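Side-chain contacts in enoyl-CoA hydratase/isomerase family protein (Pseudomonas syringae pv. tomato, PDB 3OT6), which probably acts on acyl-CoA thioesters as a hydratase or isomerase of the crotonase-like family, its exact substrate being unassigned: residues G58-G63 against F111-A116; A142-A147 against R158-A163; R148-K153 against K211-L216; F156-S159 against M165-P168. All blocks are in the same frame, centred on the assembly; numbering follows the deposited sequence.

How the contacts relate
From the N terminus, contact 1 is made first: it closes a loop of 47 residues, tying the strand end at 58-63 to the end of helix 108-113, before any later contact opens. Helix 141-150 then serves two contacts. Contact 2 joins it to the next helix, 153-160, with ten residues between the segments, while contact 3 holds its end against the C-terminal helix 202-230 over 57 residues; along the chain these two cross. Contact 4 takes up Arg158 and Ser159 of contact 2, joins helix 153-160 to strand 165-166, and is nested inside the loop of contact 3. Phe111 and Leu114 of contact 1 pack on helix 141-150, so the core continues into the helical layer.

Contact 1: residues G58-G63 against F111-A116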
loop_
_atom_site.group_PDB
_atom_site.type_symbol
_atom_site.label_atom_id
_atom_site.label_comp_id
_atom_site.label_asym_id
_atom_site.label_seq_id
_atom_site.Cartn_x
_atom_site.Cartn_y
_atom_site.Cartn_z
ATOM N N GLY A 58 9.893 12.116 3.030
ATOM C CA GLY A 58 9.984 12.268 1.614
ATOM C C GLY A 58 9.676 11.013 0.827
ATOM O O GLY A 58 9.644 11.062 -0.398
ATOM N N ILE A 59 9.469 9.869 1.486
ATOM C CA ILE A 59 9.204 8.638 0.736
ATOM C C ILE A 59 8.358 7.550 1.473
ATOM O O ILE A 59 8.761 7.051 2.553
ATOM C CB ILE A 59 10.515 8.019 0.202
ATOM C CG1 ILE A 59 10.225 6.811 -0.652
ATOM C CG2 ILE A 59 11.440 7.634 1.340
ATOM C CD1 ILE A 59 10.612 7.003 -2.076
ATOM N N LEU A 60 7.231 7.152 0.852
ATOM C CA LEU A 60 6.507 5.939 1.252
ATOM C C LEU A 60 7.262 4.689 0.794
ATOM O O LEU A 60 7.737 3.863 1.645
ATOM C CB LEU A 60 5.054 5.923 0.764
ATOM C CG LEU A 60 4.303 4.603 1.098
ATOM C CD1 LEU A 60 4.335 4.353 2.607
ATOM C CD2 LEU A 60 2.828 4.602 0.546
ATOM N N SER A 61 7.406 4.543 -0.527
ATOM C CA SER A 61 8.204 3.456 -1.073
ATOM C C SER A 61 8.324 3.651 -2.566
ATOM O O SER A 61 7.370 4.088 -3.201
ATOM C CB SER A 61 7.592 2.105 -0.779
ATOM O OG SER A 61 8.257 1.108 -1.490
ATOM N N GLY A 62 9.502 3.340 -3.120
ATOM C CA GLY A 62 9.767 3.483 -4.551
ATOM C C GLY A 62 9.417 2.179 -5.246
ATOM O O GLY A 62 9.634 2.046 -6.438
ATOM N N GLY A 63 8.891 1.196 -4.508
ATOM C CA GLY A 63 8.425 -0.033 -5.138
ATOM C C GLY A 63 9.258 -1.253 -4.775
ATOM O O GLY A 63 10.092 -1.164 -3.875
ATOM N N PHE A 111 0.912 0.910 -4.902
ATOM C CA PHE A 111 -0.037 -0.130 -4.578
ATOM C C PHE A 111 -0.393 -0.225 -3.106
ATOM O O PHE A 111 -1.487 -0.664 -2.750
ATOM C CB PHE A 111 0.363 -1.464 -5.143
ATOM C CG PHE A 111 0.145 -1.535 -6.633
ATOM C CD1 PHE A 111 -1.136 -1.308 -7.176
ATOM C CD2 PHE A 111 1.192 -1.787 -7.498
ATOM C CE1 PHE A 111 -1.352 -1.368 -8.596
ATOM C CE2 PHE A 111 1.000 -1.832 -8.865
ATOM C CZ PHE A 111 -0.262 -1.614 -9.434
ATOM N N LEU A 112 0.499 0.204 -2.234
ATOM C CA LEU A 112 0.170 0.145 -0.825
ATOM C C LEU A 112 -0.993 1.083 -0.543
ATOM O O LEU A 112 -1.829 0.735 0.303
ATOM C CB LEU A 112 1.344 0.514 0.079
ATOM C CG LEU A 112 2.581 -0.351 0.014
ATOM C CD1 LEU A 112 3.613 0.244 1.037
ATOM C CD2 LEU A 112 2.207 -1.738 0.359
ATOM N N LEU A 113 -1.039 2.256 -1.202
ATOM C CA LEU A 113 -2.165 3.214 -1.036
ATOM C C LEU A 113 -3.530 2.697 -1.566
ATOM O O LEU A 113 -4.616 3.166 -1.140
ATOM C CB LEU A 113 -1.852 4.575 -1.677
ATOM C CG LEU A 113 -0.545 5.309 -1.290
ATOM C CD1 LEU A 113 -0.125 6.230 -2.444
ATOM C CD2 LEU A 113 -0.773 6.066 0.026
ATOM N N LEU A 114 -3.462 1.776 -2.520
ATOM C CA LEU A 114 -4.610 1.155 -3.100
ATOM C C LEU A 114 -5.062 -0.072 -2.272
ATOM O O LEU A 114 -6.020 -0.753 -2.646
ATOM C CB LEU A 114 -4.299 0.774 -4.561
ATOM C CG LEU A 114 -3.934 1.975 -5.471
ATOM C CD1 LEU A 114 -3.960 1.631 -6.966
ATOM C CD2 LEU A 114 -4.819 3.204 -5.229
ATOM N N SER A 115 -4.412 -0.327 -1.136
ATOM C CA SER A 115 -4.677 -1.531 -0.378
ATOM C C SER A 115 -5.233 -1.196 1.023
ATOM O O SER A 115 -5.251 -2.040 1.880
ATOM C CB SER A 115 -3.364 -2.281 -0.190
ATOM O OG SER A 115 -2.858 -2.680 -1.440
ATOM N N ALA A 116 -5.658 0.027 1.264
ATOM C CA ALA A 116 -5.861 0.508 2.613
ATOM C C ALA A 116 -7.286 1.084 2.701
ATOM O O ALA A 116 -8.007 1.221 1.678
ATOM C CB ALA A 116 -4.828 1.635 2.908
#
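Leu60 reaches from the end of strand 58-59 to Leu112 and Leu113 on the last turn of helix 108-113, a buried leucine cluster near the centre of this crotonase-like fold. Its CG points away from the backbone N (chi1 176°), which carries the branched end toward the helix. CD2 does the touching: it lies 3.9 Å from Leu113 CG and equally near Leu113 CD2, while the CB of Leu112 is a looser neighbour at 4.4 Å from Leu60 CD2. Leu60 and Leu113 run past each other in opposite directions, so their branched ends overlap side by side instead of meeting head on. Leucine suits all three places, since a branched tip fills a buried spot without any polar group to satisfy. Val99 and Ala105 touch both Leu60 and Leu113, and so bring strands 97-100 and 103-106 into the same cluster. In crotonases, the loop after such a strand and the start of such a helix usually supply the backbone N-H groups of the oxyanion hole; the cluster probably underlies the elements that would carry that site. The following loop is shaped by an ST turn, with Ser61 OG also bonded to Asn27 O. In that turn Gly63 N donates to Ser61 OG over 3.1 Å, and the N-H points almost straight at the oxygen, at 164°.

Contact 2: residues A142-A147 against R158-A163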
loop_
_atom_site.group_PDB
_atom_site.type_symbol
_atom_site.label_atom_id
_atom_site.label_comp_id
_atom_site.label_asym_id
_atom_site.label_seq_id
_atom_site.Cartn_x
_atom_site.Cartn_y
_atom_site.Cartn_z
ATOM N N ALA A 142 -2.642 -8.613 -10.559
ATOM C CA ALA A 142 -2.896 -8.073 -9.242
ATOM C C ALA A 142 -2.869 -6.542 -9.236
ATOM O O ALA A 142 -3.772 -5.911 -8.677
ATOM C CB ALA A 142 -1.906 -8.638 -8.231
ATOM N N GLY A 143 -1.853 -5.930 -9.857
ATOM C CA GLY A 143 -1.724 -4.493 -9.821
ATOM C C GLY A 143 -2.831 -3.855 -10.652
ATOM O O GLY A 143 -3.430 -2.815 -10.283
ATOM N N ILE A 144 -3.122 -4.440 -11.801
ATOM C CA ILE A 144 -4.162 -3.879 -12.647
ATOM C C ILE A 144 -5.425 -3.818 -11.809
ATOM O O ILE A 144 -6.101 -2.786 -11.765
ATOM C CB ILE A 144 -4.413 -4.763 -13.859
ATOM C CG1 ILE A 144 -3.234 -4.623 -14.872
ATOM C CG2 ILE A 144 -5.790 -4.471 -14.413
ATOM C CD1 ILE A 144 -3.185 -5.706 -15.951
ATOM N N GLU A 145 -5.698 -4.929 -11.121
ATOM C CA GLU A 145 -6.940 -5.111 -10.384
ATOM C C GLU A 145 -7.027 -4.250 -9.098
ATOM O O GLU A 145 -8.109 -3.710 -8.782
ATOM C CB GLU A 145 -7.217 -6.605 -10.127
ATOM C CG GLU A 145 -7.564 -7.448 -11.425
ATOM C CD GLU A 145 -8.570 -6.760 -12.373
ATOM O OE1 GLU A 145 -9.483 -6.069 -11.885
ATOM O OE2 GLU A 145 -8.436 -6.883 -13.638
ATOM N N LEU A 146 -5.899 -4.040 -8.412
ATOM C CA LEU A 146 -5.874 -3.070 -7.317
ATOM C C LEU A 146 -6.131 -1.685 -7.840
ATOM O O LEU A 146 -6.803 -0.894 -7.202
ATOM C CB LEU A 146 -4.526 -3.070 -6.614
ATOM C CG LEU A 146 -4.108 -4.335 -5.816
ATOM C CD1 LEU A 146 -2.623 -4.240 -5.423
ATOM C CD2 LEU A 146 -4.925 -4.465 -4.595
ATOM N N ALA A 147 -5.603 -1.353 -9.010
ATOM C CA ALA A 147 -5.781 0.011 -9.529
ATOM C C ALA A 147 -7.199 0.195 -10.035
ATOM O O ALA A 147 -7.843 1.212 -9.787
ATOM C CB ALA A 147 -4.800 0.309 -10.574
ATOM N N ARG A 158 -4.711 6.156 -17.424
ATOM C CA ARG A 158 -3.557 7.035 -17.538
ATOM C C ARG A 158 -2.497 6.557 -16.578
ATOM O O ARG A 158 -1.293 6.538 -16.874
ATOM C CB ARG A 158 -3.938 8.479 -17.309
ATOM C CG ARG A 158 -4.593 9.109 -18.551
ATOM C CD ARG A 158 -5.504 10.320 -18.202
ATOM N NE ARG A 158 -4.785 11.127 -17.256
ATOM C CZ ARG A 158 -5.323 11.714 -16.198
ATOM N NH1 ARG A 158 -6.619 11.641 -15.953
ATOM N NH2 ARG A 158 -4.532 12.395 -15.395
ATOM N N SER A 159 -2.923 6.111 -15.421
ATOM C CA SER A 159 -1.936 5.666 -14.450
ATOM C C SER A 159 -1.241 4.345 -14.874
ATOM O O SER A 159 -0.037 4.219 -14.824
ATOM C CB SER A 159 -2.605 5.513 -13.083
ATOM O OG SER A 159 -1.687 4.946 -12.150
ATOM N N VAL A 160 -2.041 3.364 -15.259
ATOM C CA VAL A 160 -1.579 2.019 -15.460
ATOM C C VAL A 160 -1.025 1.845 -16.877
ATOM O O VAL A 160 0.023 1.249 -17.061
ATOM C CB VAL A 160 -2.758 1.014 -15.225
ATOM C CG1 VAL A 160 -2.433 -0.352 -15.771
ATOM C CG2 VAL A 160 -3.174 0.963 -13.740
ATOM N N ILE A 161 -1.757 2.348 -17.875
ATOM C CA ILE A 161 -1.395 2.124 -19.264
ATOM C C ILE A 161 -0.375 3.183 -19.759
ATOM O O ILE A 161 0.471 2.877 -20.614
ATOM C CB ILE A 161 -2.631 2.112 -20.123
ATOM C CG1 ILE A 161 -3.408 0.838 -19.869
ATOM C CG2 ILE A 161 -2.272 2.143 -21.586
ATOM C CD1 ILE A 161 -4.840 0.933 -20.265
ATOM N N ASN A 162 -0.476 4.418 -19.258
ATOM C CA ASN A 162 0.397 5.463 -19.747
ATOM C C ASN A 162 1.510 5.733 -18.759
ATOM O O ASN A 162 2.356 6.642 -19.010
ATOM C CB ASN A 162 -0.355 6.776 -19.944
ATOM C CG ASN A 162 -1.520 6.650 -20.889
ATOM O OD1 ASN A 162 -1.685 5.618 -21.556
ATOM N ND2 ASN A 162 -2.332 7.731 -20.994
ATOM N N ALA A 163 1.498 5.035 -17.601
ATOM C CA ALA A 163 2.457 5.379 -16.531
ATOM C C ALA A 163 2.415 6.883 -16.131
ATOM O O ALA A 163 3.419 7.509 -15.884
ATOM C CB ALA A 163 3.905 4.978 -16.978
#
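This is apolar helix-to-helix packing between two helices that follow one another in the chain, 141-150 and 153-160, on the flank of the crotonase-like domain. Val160, near the end of the second helix, meets Ile144 and Ala147 of the first. Three residues apart, these two fall on the same side of their helix, and Val160 addresses both with its two branches. The tighter touch is methyl against methyl, Val160 CG2 lying 3.6 Å from Ala147 CB. The other branch makes a looser approach, with Val160 CG1 4.4 Å from Ile144 CG1. A chi1 of 165° turns CG1 away from the backbone N and leaves CG2 trans to the carbonyl carbon, which spreads the two methyls over the neighbouring helix. The backbones come nearest at Ile144 and Val160, CA to CA 7.0 Å; the short side chain of Ala147, about one turn on, lets CG2 settle against it. Beyond the pair, Leu130 also packs on Val160, and Met139 on Ile144. Compact, beta-branched valine suits a close approach of two helices, and isoleucine extends the same apolar surface toward the partly exposed side. With no hydrogen bond or charge across it, the join depends on the fit of the methyls and the exclusion of water around buried Val160 and Ala147.

Contact 3: residues R148-K153 against K211-L216; sequences RDRLRK and KVRKGL
Asp149 and Leu216 meet at the surface, the carboxylate of one lying against the branched end of the other. Asp149 OD2 comes within 3.3 Å of Leu216 CD2, and Asp149 CB is 3.8 Å from Leu216 CD1. Leucine here covers the aliphatic root of the aspartate, whose carboxylate suits an exposed place. In both, chi1 is close to trans (-165° in Asp149, 169° in Leu216), which sends the two side chains toward each other. Nearby, Arg150 and Arg213 approach with guanidinium planes only 13° from parallel and their NH2 atoms 3.8 Å apart. The contact fastens the end of helix 141-150 to the long C-terminal helix 202-230 of the crotonase-like fold, close to a kink where the N atoms of Gly215 and Leu216 lack the regular helical bond, Leu216 N making instead a weak one to Arg213 O. What brings the two cations together lies outside both segments: Arg150 NH2 donates to Ala116 O, while Arg213 NH2 forms a salt bridge with Asp117 OD1. Arg213 reaches there on an extended chain, whereas Arg150 bends twice along its own. Asp117 probably offsets part of the repulsion between the arginines, and Asp149 OD2, 5.7 Å from Arg213 NE, may add a weaker attraction. Arginine suits such a place because its several N-H groups can serve different acceptors; Arg213 NH1 goes to Leu91 O. The side chains of Arg150 and Leu216 both also touch Leu91 of helix 73-91.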
loop_
_atom_site.group_PDB
_atom_site.type_symbol
_atom_site.label_atom_id
_atom_site.label_comp_id
_atom_site.label_asym_id
_atom_site.label_seq_id
_atom_site.Cartn_x
_atom_site.Cartn_y
_atom_site.Cartn_z
ATOM N N ARG A 148 -7.731 -0.852 -10.645
ATOM C CA ARG A 148 -9.049 -0.765 -11.231
ATOM C C ARG A 148 -10.070 -0.466 -10.178
ATOM O O ARG A 148 -11.023 0.262 -10.421
ATOM C CB ARG A 148 -9.413 -2.056 -11.962
ATOM C CG ARG A 148 -10.624 -1.836 -12.896
ATOM C CD ARG A 148 -11.240 -3.124 -13.474
ATOM N NE ARG A 148 -10.268 -4.074 -14.041
ATOM C CZ ARG A 148 -9.828 -3.998 -15.296
ATOM N NH1 ARG A 148 -10.296 -3.003 -16.137
ATOM N NH2 ARG A 148 -8.929 -4.922 -15.699
ATOM N N ASP A 149 -9.874 -1.033 -9.001
ATOM C CA ASP A 149 -10.895 -1.013 -8.009
ATOM C C ASP A 149 -10.903 0.302 -7.290
ATOM O O ASP A 149 -11.949 0.660 -6.764
ATOM C CB ASP A 149 -10.727 -2.180 -6.984
ATOM C CG ASP A 149 -12.001 -2.402 -6.154
ATOM O OD1 ASP A 149 -13.036 -2.774 -6.780
ATOM O OD2 ASP A 149 -12.001 -2.137 -4.922
ATOM N N ARG A 150 -9.773 1.019 -7.238
ATOM C CA ARG A 150 -9.705 2.257 -6.446
ATOM C C ARG A 150 -9.593 3.571 -7.261
ATOM O O ARG A 150 -9.966 4.651 -6.766
ATOM C CB ARG A 150 -8.508 2.236 -5.440
ATOM C CG ARG A 150 -8.595 3.379 -4.339
ATOM C CD ARG A 150 -9.779 3.148 -3.305
ATOM N NE ARG A 150 -9.485 1.900 -2.616
ATOM C CZ ARG A 150 -8.962 1.793 -1.397
ATOM N NH1 ARG A 150 -8.746 2.851 -0.627
ATOM N NH2 ARG A 150 -8.675 0.598 -0.939
ATOM N N LEU A 151 -8.982 3.502 -8.439
ATOM C CA LEU A 151 -8.651 4.711 -9.166
ATOM C C LEU A 151 -9.863 5.231 -9.945
ATOM O O LEU A 151 -10.704 4.438 -10.403
ATOM C CB LEU A 151 -7.490 4.459 -10.112
ATOM C CG LEU A 151 -6.178 4.176 -9.376
ATOM C CD1 LEU A 151 -5.080 4.095 -10.404
ATOM C CD2 LEU A 151 -5.784 5.179 -8.201
ATOM N N ARG A 152 -9.985 6.553 -10.040
ATOM C CA ARG A 152 -11.029 7.138 -10.837
ATOM C C ARG A 152 -10.897 6.614 -12.304
ATOM O O ARG A 152 -9.807 6.533 -12.880
ATOM C CB ARG A 152 -10.909 8.637 -10.691
ATOM C CG ARG A 152 -11.336 9.514 -11.837
ATOM C CD ARG A 152 -11.271 10.975 -11.394
ATOM N NE ARG A 152 -11.443 11.995 -12.446
ATOM C CZ ARG A 152 -12.548 12.259 -13.181
ATOM N NH1 ARG A 152 -13.693 11.551 -13.091
ATOM N NH2 ARG A 152 -12.485 13.255 -14.065
ATOM N N LYS A 153 -12.013 6.205 -12.894
ATOM C CA LYS A 153 -11.988 5.530 -14.208
ATOM C C LYS A 153 -11.082 6.175 -15.290
ATOM O O LYS A 153 -10.434 5.456 -16.092
ATOM C CB LYS A 153 -13.402 5.347 -14.758
ATOM C CG LYS A 153 -14.206 4.329 -13.998
ATOM C CD LYS A 153 -15.650 4.372 -14.387
ATOM C CE LYS A 153 -16.462 3.397 -13.606
ATOM N NZ LYS A 153 -16.598 2.126 -14.407
ATOM N N LYS A 211 -17.469 -8.264 3.079
ATOM C CA LYS A 211 -18.661 -8.438 2.242
ATOM C C LYS A 211 -18.507 -7.522 1.023
ATOM O O LYS A 211 -18.666 -7.939 -0.120
ATOM C CB LYS A 211 -19.952 -8.084 3.023
ATOM C CG LYS A 211 -21.253 -8.687 2.612
ATOM C CD LYS A 211 -22.335 -8.349 3.712
ATOM C CE LYS A 211 -23.794 -8.713 3.301
ATOM N NZ LYS A 211 -24.936 -8.305 4.309
ATOM N N VAL A 212 -18.161 -6.268 1.262
ATOM C CA VAL A 212 -18.036 -5.336 0.164
ATOM C C VAL A 212 -16.958 -5.834 -0.785
ATOM O O VAL A 212 -17.153 -5.782 -2.011
ATOM C CB VAL A 212 -17.712 -3.939 0.679
ATOM C CG1 VAL A 212 -17.064 -3.066 -0.388
ATOM C CG2 VAL A 212 -18.979 -3.318 1.287
ATOM N N ARG A 213 -15.848 -6.312 -0.223
ATOM C CA ARG A 213 -14.614 -6.534 -0.948
ATOM C C ARG A 213 -14.463 -7.925 -1.507
ATOM O O ARG A 213 -13.458 -8.212 -2.150
ATOM C CB ARG A 213 -13.418 -6.184 -0.080
ATOM C CG ARG A 213 -13.171 -4.655 -0.009
ATOM C CD ARG A 213 -11.836 -4.337 0.619
ATOM N NE ARG A 213 -11.613 -2.907 0.738
ATOM C CZ ARG A 213 -10.936 -2.340 1.738
ATOM N NH1 ARG A 213 -10.440 -3.066 2.707
ATOM N NH2 ARG A 213 -10.785 -1.051 1.793
ATOM N N LYS A 214 -15.479 -8.764 -1.341
ATOM C CA LYS A 214 -15.407 -10.174 -1.732
ATOM C C LYS A 214 -14.981 -10.355 -3.156
ATOM O O LYS A 214 -14.040 -11.096 -3.397
ATOM C CB LYS A 214 -16.730 -10.926 -1.498
ATOM C CG LYS A 214 -16.629 -12.361 -2.029
ATOM C CD LYS A 214 -17.850 -13.268 -1.693
ATOM C CE LYS A 214 -17.752 -14.673 -2.424
ATOM N NZ LYS A 214 -16.356 -15.235 -2.206
ATOM N N GLY A 215 -15.667 -9.697 -4.097
ATOM C CA GLY A 215 -15.266 -9.644 -5.509
ATOM C C GLY A 215 -13.784 -9.304 -5.695
ATOM O O GLY A 215 -13.060 -10.032 -6.411
ATOM N N LEU A 216 -13.300 -8.272 -4.993
ATOM C CA LEU A 216 -11.963 -7.808 -5.181
ATOM C C LEU A 216 -11.034 -8.874 -4.633
ATOM O O LEU A 216 -10.019 -9.232 -5.294
ATOM C CB LEU A 216 -11.755 -6.465 -4.506
ATOM C CG LEU A 216 -10.328 -5.885 -4.362
ATOM C CD1 LEU A 216 -9.658 -5.625 -5.732
ATOM C CD2 LEU A 216 -10.314 -4.609 -3.533
#

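Contact 4: residues F156-S159 against M165-P168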
loop_
_atom_site.group_PDB
_atom_site.type_symbol
_atom_site.label_atom_id
_atom_site.label_comp_id
_atom_site.label_asym_id
_atom_site.label_seq_id
_atom_site.Cartn_x
_atom_site.Cartn_y
_atom_site.Cartn_z
ATOM N N PHE A 156 -7.458 5.934 -14.249
ATOM C CA PHE A 156 -6.974 4.535 -14.269
ATOM C C PHE A 156 -6.164 4.095 -15.529
ATOM O O PHE A 156 -5.088 3.543 -15.367
ATOM C CB PHE A 156 -8.154 3.600 -14.054
ATOM C CG PHE A 156 -7.872 2.157 -14.338
ATOM C CD1 PHE A 156 -7.147 1.376 -13.426
ATOM C CD2 PHE A 156 -8.403 1.555 -15.475
ATOM C CE1 PHE A 156 -6.878 0.005 -13.669
ATOM C CE2 PHE A 156 -8.169 0.167 -15.755
ATOM C CZ PHE A 156 -7.404 -0.618 -14.820
ATOM N N ASN A 157 -6.670 4.292 -16.754
ATOM C CA ASN A 157 -5.886 4.004 -17.950
ATOM C C ASN A 157 -4.620 4.948 -17.964
ATOM O O ASN A 157 -3.544 4.571 -18.421
ATOM C CB ASN A 157 -6.731 4.190 -19.190
ATOM C CG ASN A 157 -7.030 5.671 -19.464
ATOM O OD1 ASN A 157 -6.408 6.286 -20.343
ATOM N ND2 ASN A 157 -7.866 6.271 -18.638
ATOM N N ARG A 158 -4.711 6.156 -17.424
ATOM C CA ARG A 158 -3.557 7.035 -17.538
ATOM C C ARG A 158 -2.497 6.557 -16.578
ATOM O O ARG A 158 -1.293 6.538 -16.874
ATOM C CB ARG A 158 -3.938 8.479 -17.309
ATOM C CG ARG A 158 -4.593 9.109 -18.551
ATOM C CD ARG A 158 -5.504 10.320 -18.202
ATOM N NE ARG A 158 -4.785 11.127 -17.256
ATOM C CZ ARG A 158 -5.323 11.714 -16.198
ATOM N NH1 ARG A 158 -6.619 11.641 -15.953
ATOM N NH2 ARG A 158 -4.532 12.395 -15.395
ATOM N N SER A 159 -2.923 6.111 -15.421
ATOM C CA SER A 159 -1.936 5.666 -14.450
ATOM C C SER A 159 -1.241 4.345 -14.874
ATOM O O SER A 159 -0.037 4.219 -14.824
ATOM C CB SER A 159 -2.605 5.513 -13.083
ATOM O OG SER A 159 -1.687 4.946 -12.150
HETATM N N MSE A 165 2.588 9.958 -13.959
HETATM C CA MSE A 165 2.954 10.302 -12.604
HETATM C C MSE A 165 2.178 11.487 -12.066
HETATM O O MSE A 165 1.953 12.460 -12.768
HETATM C CB MSE A 165 4.472 10.524 -12.470
HETATM C CG MSE A 165 5.305 9.308 -12.889
HETATM SE SE MSE A 165 4.801 7.597 -12.026
HETATM C CE MSE A 165 5.416 8.149 -10.327
ATOM N N PHE A 166 1.777 11.409 -10.795
ATOM C CA PHE A 166 0.916 12.449 -10.170
ATOM C C PHE A 166 1.657 13.212 -9.095
ATOM O O PHE A 166 2.542 12.693 -8.374
ATOM C CB PHE A 166 -0.362 11.818 -9.591
ATOM C CG PHE A 166 -1.167 11.078 -10.627
ATOM C CD1 PHE A 166 -2.174 11.731 -11.344
ATOM C CD2 PHE A 166 -0.882 9.758 -10.932
ATOM C CE1 PHE A 166 -2.888 11.082 -12.328
ATOM C CE2 PHE A 166 -1.580 9.097 -11.940
ATOM C CZ PHE A 166 -2.589 9.766 -12.646
ATOM N N ASP A 167 1.323 14.478 -9.003
ATOM C CA ASP A 167 1.751 15.210 -7.862
ATOM C C ASP A 167 0.711 14.935 -6.781
ATOM O O ASP A 167 -0.321 14.321 -7.059
ATOM C CB ASP A 167 1.979 16.687 -8.205
ATOM C CG ASP A 167 0.730 17.446 -8.611
ATOM O OD1 ASP A 167 -0.436 16.948 -8.556
ATOM O OD2 ASP A 167 0.955 18.624 -9.000
ATOM N N PRO A 168 0.973 15.370 -5.541
ATOM C CA PRO A 168 0.008 14.994 -4.501
ATOM C C PRO A 168 -1.486 15.288 -4.775
ATOM O O PRO A 168 -2.346 14.407 -4.556
ATOM C CB PRO A 168 0.552 15.712 -3.271
ATOM C CG PRO A 168 2.061 15.651 -3.492
ATOM C CD PRO A 168 2.218 15.938 -4.980
#
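Where helix 153-160 gives way to the short edge strand 165-166, Phe166 of the strand turns its ring edge to Arg158 and Ser159 of the helix. Arg158 NH2 stands 3.7 Å from Phe166 CE1, near the plane of the ring, with the guanidinium and ring planes 59° apart. At another point of the same edge, Ser159 CB is 3.9 Å from Phe166 CE2, so the ring meets the carbon of the serine more closely than its hydroxyl. Small Ser159 lets the ring edge come close to the buried helix face, where it also touches Leu130 and Phe176. A chi1 of -58° swings the Phe166 ring across to the helix. The contact joins helix 153-160 to the outermost strand of the small mixed sheet of the crotonase-like fold, antiparallel to 128-129, with Phe166 and Ile128 bonded through their backbones. The polar end of Arg158 is held chiefly by Glu164, whose OE1 forms a salt bridge with NE; a bend at chi3 (45°) lets the long chain fold back toward the ring. Arginine can thus bring NH2 to the ring edge while NE stays paired. Phenylalanine suits the buried end, because its ring also packs on Ala171 and Ala174 of helix 168-174. Just past Phe166, Asp167 caps the start of that helix, its OD1 accepting from Gly170 N.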